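Local coordinates for PAN2-PAN3 deadenylation complex catalytic subunit pan2 (Neurospora crassa, PDB 4CZX), which forms the catalytic subunit of the PAN deadenylation complex, probably shortening mRNA poly(A) tails, and is represented here by its N-terminal WD40 domain, at residues L41-T46 / A96-V101; S92-M95 / V101-W104. All blocks are in the same frame, centred on the assembly; numbering follows the deposited sequence.

Interaction 1. Residues L41-T46 / A96-V101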
loop_
_atom_site.group_PDB
_atom_site.type_symbol
_atom_site.label_atom_id
_atom_site.label_comp_id
_atom_site.label_asym_id
_atom_site.label_seq_id
_atom_site.Cartn_x
_atom_site.Cartn_y
_atom_site.Cartn_z
ATOM N N LEU A 41 10.039 -21.231 26.063
ATOM C CA LEU A 41 10.271 -20.100 25.163
ATOM C C LEU A 41 11.414 -19.199 25.615
ATOM O O LEU A 41 11.593 -18.933 26.807
ATOM C CB LEU A 41 8.999 -19.261 25.021
ATOM C CG LEU A 41 7.789 -19.978 24.419
ATOM C CD1 LEU A 41 6.584 -19.048 24.376
ATOM C CD2 LEU A 41 8.131 -20.511 23.033
ATOM N N LEU A 42 12.181 -18.733 24.637
ATOM C CA LEU A 42 13.098 -17.610 24.826
ATOM C C LEU A 42 12.599 -16.430 23.997
ATOM O O LEU A 42 12.333 -16.569 22.792
ATOM C CB LEU A 42 14.524 -17.980 24.420
ATOM C CG LEU A 42 15.576 -16.868 24.568
ATOM C CD1 LEU A 42 15.859 -16.555 26.037
ATOM C CD2 LEU A 42 16.860 -17.249 23.849
ATOM N N TRP A 43 12.465 -15.273 24.638
ATOM C CA TRP A 43 11.996 -14.065 23.965
ATOM C C TRP A 43 13.127 -13.079 23.686
ATOM O O TRP A 43 13.990 -12.850 24.545
ATOM C CB TRP A 43 10.914 -13.390 24.803
ATOM C CG TRP A 43 9.637 -14.200 24.848
ATOM C CD1 TRP A 43 9.350 -15.232 25.692
ATOM C CD2 TRP A 43 8.496 -14.057 23.987
ATOM N NE1 TRP A 43 8.092 -15.732 25.423
ATOM C CE2 TRP A 43 7.550 -15.026 24.382
ATOM C CE3 TRP A 43 8.180 -13.194 22.927
ATOM C CZ2 TRP A 43 6.303 -15.163 23.754
ATOM C CZ3 TRP A 43 6.939 -13.333 22.300
ATOM C CH2 TRP A 43 6.019 -14.304 22.719
ATOM N N ILE A 44 13.117 -12.503 22.483
ATOM C CA ILE A 44 14.161 -11.559 22.045
ATOM C C ILE A 44 13.507 -10.291 21.518
ATOM O O ILE A 44 12.567 -10.365 20.722
ATOM C CB ILE A 44 15.058 -12.176 20.942
ATOM C CG1 ILE A 44 15.627 -13.522 21.403
ATOM C CG2 ILE A 44 16.152 -11.194 20.473
ATOM C CD1 ILE A 44 16.441 -14.232 20.354
ATOM N N GLY A 45 13.981 -9.124 21.958
ATOM C CA GLY A 45 13.422 -7.876 21.467
ATOM C C GLY A 45 14.343 -7.151 20.492
ATOM O O GLY A 45 15.559 -7.320 20.563
ATOM N N THR A 46 13.769 -6.367 19.573
ATOM C CA THR A 46 14.558 -5.541 18.638
ATOM C C THR A 46 14.557 -4.069 19.026
ATOM O O THR A 46 13.770 -3.630 19.864
ATOM C CB THR A 46 14.032 -5.617 17.157
ATOM O OG1 THR A 46 12.866 -4.794 17.014
ATOM C CG2 THR A 46 13.716 -7.056 16.727
ATOM N N ALA A 96 0.186 -9.481 25.633
ATOM C CA ALA A 96 -0.390 -10.348 24.615
ATOM C C ALA A 96 -0.200 -11.786 25.048
ATOM O O ALA A 96 0.711 -12.088 25.816
ATOM C CB ALA A 96 0.264 -10.104 23.254
ATOM N N ALA A 97 -1.057 -12.668 24.557
ATOM C CA ALA A 97 -0.866 -14.093 24.755
ATOM C C ALA A 97 0.380 -14.481 23.984
ATOM O O ALA A 97 0.814 -13.740 23.097
ATOM C CB ALA A 97 -2.093 -14.879 24.279
ATOM N N ARG A 98 0.950 -15.638 24.298
ATOM C CA ARG A 98 2.170 -16.084 23.636
ATOM C C ARG A 98 1.931 -16.391 22.153
ATOM O O ARG A 98 2.870 -16.401 21.350
ATOM C CB ARG A 98 2.740 -17.298 24.376
ATOM C CG ARG A 98 3.273 -16.921 25.757
ATOM C CD ARG A 98 3.462 -18.122 26.693
ATOM N NE ARG A 98 4.108 -17.679 27.934
ATOM C CZ ARG A 98 3.450 -17.212 28.991
ATOM N NH1 ARG A 98 2.117 -17.155 28.983
ATOM N NH2 ARG A 98 4.115 -16.821 30.070
ATOM N N SER A 99 0.662 -16.628 21.817
ATOM C CA SER A 99 0.177 -16.744 20.438
ATOM C C SER A 99 0.349 -15.473 19.605
ATOM O O SER A 99 0.423 -15.529 18.371
ATOM C CB SER A 99 -1.300 -17.104 20.452
ATOM O OG SER A 99 -2.034 -16.099 21.132
ATOM N N GLY A 100 0.367 -14.329 20.281
ATOM C CA GLY A 100 0.345 -13.042 19.612
ATOM C C GLY A 100 -1.010 -12.350 19.721
ATOM O O GLY A 100 -1.130 -11.186 19.337
ATOM N N VAL A 101 -2.018 -13.053 20.248
ATOM C CA VAL A 101 -3.345 -12.461 20.467
ATOM C C VAL A 101 -3.285 -11.346 21.509
ATOM O O VAL A 101 -2.898 -11.583 22.651
ATOM C CB VAL A 101 -4.390 -13.513 20.932
ATOM C CG1 VAL A 101 -5.700 -12.836 21.344
ATOM C CG2 VAL A 101 -4.640 -14.552 19.845
#

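Interaction 2. Residues S92-M95 / V101-W104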
loop_
_atom_site.group_PDB
_atom_site.type_symbol
_atom_site.label_atom_id
_atom_site.label_comp_id
_atom_site.label_asym_id
_atom_site.label_seq_id
_atom_site.Cartn_x
_atom_site.Cartn_y
_atom_site.Cartn_z
ATOM N N SER A 92 4.922 2.972 26.397
ATOM C CA SER A 92 3.751 2.121 26.586
ATOM C C SER A 92 4.083 0.773 27.192
ATOM O O SER A 92 5.244 0.354 27.224
ATOM C CB SER A 92 3.040 1.899 25.244
ATOM O OG SER A 92 3.846 1.096 24.393
ATOM N N VAL A 93 3.038 0.096 27.666
ATOM C CA VAL A 93 3.156 -1.259 28.172
ATOM C C VAL A 93 2.122 -2.077 27.409
ATOM O O VAL A 93 0.992 -1.632 27.227
ATOM C CB VAL A 93 2.905 -1.337 29.688
ATOM C CG1 VAL A 93 3.121 -2.758 30.204
ATOM C CG2 VAL A 93 3.807 -0.350 30.434
ATOM N N TYR A 94 2.524 -3.254 26.954
ATOM C CA TYR A 94 1.677 -4.088 26.105
ATOM C C TYR A 94 1.610 -5.487 26.681
ATOM O O TYR A 94 2.610 -5.998 27.181
ATOM C CB TYR A 94 2.238 -4.130 24.680
ATOM C CG TYR A 94 1.404 -4.923 23.694
ATOM C CD1 TYR A 94 0.122 -4.508 23.352
ATOM C CD2 TYR A 94 1.916 -6.058 23.080
ATOM C CE1 TYR A 94 -0.654 -5.222 22.435
ATOM C CE2 TYR A 94 1.147 -6.781 22.149
ATOM C CZ TYR A 94 -0.133 -6.358 21.842
ATOM O OH TYR A 94 -0.891 -7.073 20.933
ATOM N N MET A 95 0.439 -6.115 26.603
ATOM C CA MET A 95 0.322 -7.501 27.019
ATOM C C MET A 95 -0.381 -8.326 25.951
ATOM O O MET A 95 -1.405 -7.913 25.417
ATOM C CB MET A 95 -0.439 -7.620 28.335
ATOM C CG MET A 95 -0.470 -9.058 28.834
ATOM S SD MET A 95 -1.241 -9.239 30.447
ATOM C CE MET A 95 -1.112 -11.012 30.630
ATOM N N VAL A 101 -2.018 -13.053 20.248
ATOM C CA VAL A 101 -3.345 -12.461 20.467
ATOM C C VAL A 101 -3.285 -11.346 21.509
ATOM O O VAL A 101 -2.898 -11.583 22.651
ATOM C CB VAL A 101 -4.390 -13.513 20.932
ATOM C CG1 VAL A 101 -5.700 -12.836 21.344
ATOM C CG2 VAL A 101 -4.640 -14.552 19.845
ATOM N N PRO A 102 -3.676 -10.123 21.119
ATOM C CA PRO A 102 -3.600 -8.985 22.040
ATOM C C PRO A 102 -4.464 -9.163 23.281
ATOM O O PRO A 102 -5.584 -9.683 23.191
ATOM C CB PRO A 102 -4.105 -7.812 21.186
ATOM C CG PRO A 102 -3.740 -8.209 19.787
ATOM C CD PRO A 102 -4.034 -9.694 19.755
ATOM N N ILE A 103 -3.937 -8.744 24.432
ATOM C CA ILE A 103 -4.683 -8.814 25.679
ATOM C C ILE A 103 -5.042 -7.413 26.178
ATOM O O ILE A 103 -6.219 -7.136 26.431
ATOM C CB ILE A 103 -3.901 -9.589 26.759
ATOM C CG1 ILE A 103 -3.855 -11.077 26.391
ATOM C CG2 ILE A 103 -4.533 -9.395 28.130
ATOM C CD1 ILE A 103 -3.021 -11.926 27.327
ATOM N N TRP A 104 -4.042 -6.543 26.348
ATOM C CA TRP A 104 -4.318 -5.118 26.548
ATOM C C TRP A 104 -3.172 -4.198 26.134
ATOM O O TRP A 104 -2.058 -4.633 25.836
ATOM C CB TRP A 104 -4.717 -4.810 28.005
ATOM C CG TRP A 104 -3.840 -5.352 29.148
ATOM C CD1 TRP A 104 -4.173 -6.358 30.012
ATOM C CD2 TRP A 104 -2.546 -4.876 29.571
ATOM N NE1 TRP A 104 -3.168 -6.552 30.932
ATOM C CE2 TRP A 104 -2.156 -5.661 30.683
ATOM C CE3 TRP A 104 -1.675 -3.872 29.116
ATOM C CZ2 TRP A 104 -0.939 -5.478 31.345
ATOM C CZ3 TRP A 104 -0.461 -3.693 29.775
ATOM C CH2 TRP A 104 -0.105 -4.494 30.879
#

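Interaction 1. Residues L41-T46 / A96-V101
Arg98 reaches from a hairpin turn of one beta-propeller sheet to Leu41 and Trp43 on a strand of the sheet before it, so this small buried contact bridges two neighbouring blades of the WD40 domain. Strand 41-45 is the second of its four-stranded sheet, and the turn joins the last two strands of the next.

Across the contact itself everything is van der Waals packing. The aliphatic part of Arg98 does the work: its CD lies 4.0 Å from Leu41 CD1, and its CG sits 4.0 Å from Trp43 CZ2, at the benzo end of the indole. Arg98 CG lies anti to the carbonyl carbon, chi1 -69°, and from there the chain, extended from CG to NE, runs past Leu41 and passes the tryptophan at about a right angle. Ring and guanidinium planes stand 70° apart, and it is CG of the aliphatic chain that meets the ring.

The polar ends of both side chains meet on a shared acceptor. Asp36 OD2 accepts a hydrogen bond from Trp43 NE1 and forms a salt bridge with Arg98 NE, so that one carboxylate oxygen holds both groups and probably offsets the arginine's buried charge, while Arg98 NH2 goes on to Val81 O.

Two backbone bonds and one from a side chain shape the turn that presents Arg98. Ala97 to Gly100 is a type I beta turn, closed by Gly100 N to Ala97 O at 2.9 Å, while Ala97 N bonds Val101 O, also at 2.9 Å. At the backbone angles of Gly100, phi 106°, a CB would be jammed against Ser99 O, which by itself calls for glycine. Ser99 OG accepts Val101 N at 3.2 Å, an ST turn. Arg98 O, which accepts from Thr63 OG1, also lies at the edge of the indole, near its plane, 4.0 Å from Trp43 CH2.

Interaction 2. Residues S92-M95 / V101-W104
Met95 and Trp104 form an antiparallel hydrogen-bonded pair where strand 93-96 turns back into strand 102-106, the outermost strand of its four-stranded sheet, and a close Met-aromatic contact lies on top of the pair. Met95 N donates to Trp104 O at 3.0 Å, nearly straight at 172°. The return bonds are doubled: Ile103 N, at 2.8 Å, and Trp104 N, at 3.1 Å, approach Met95 O from the same face of its carbonyl plane. With two residues opposite one, this is a classic beta bulge in the hairpin of the last two strands of this propeller blade.

Trp104 CG sits between the backbone N and the carbonyl carbon, chi1 49°, which brings the indole across Met95. Met95 CB lies over one face, 3.6 Å from the centroid of the six-membered ring, a CH-pi contact; SD comes obliquely to the five-membered ring and lies 3.3 Å from Trp104 NE1, whose hydrogen-bond acceptor is Val141 O. Val93 CG1 meets the ring edge in plane, 3.7 Å from Trp104 CH2. With an alanine here, Met95 CB and SD are likely to lose the aromatic surface they lie against, Val93 CG1 the ring edge it meets, and Val141 O a donor.

Tyr94 runs alongside Pro102, its OH 3.3 Å from Pro102 CG, while its ring meets edge-to-face an aromatic side chain of another protein's chain.

Interaction 2 lies within the hairpin whose turn supplies one side of interaction 1; their centres are 11 Å apart and they share Val101. Residues 96-101 contain the turn, and the two strands it connects make interaction 2. The first looks across to the preceding sheet, the second stays within its own. They touch through Ile103, whose CD1 packs 3.5 Å from Ala97 N and 3.6 Å from Ala96 C, and through Ala96 CB, 4.2 Å from Pro102 CA. The bulge residue Ile103 thus packs on the residues leading into the turn that carries Arg98. Neither belongs to an active site, since the metal-binding exonuclease domain of PAN2 is absent from this construct; Val101, Tyr94 and Pro102 do pack against another protein's chain.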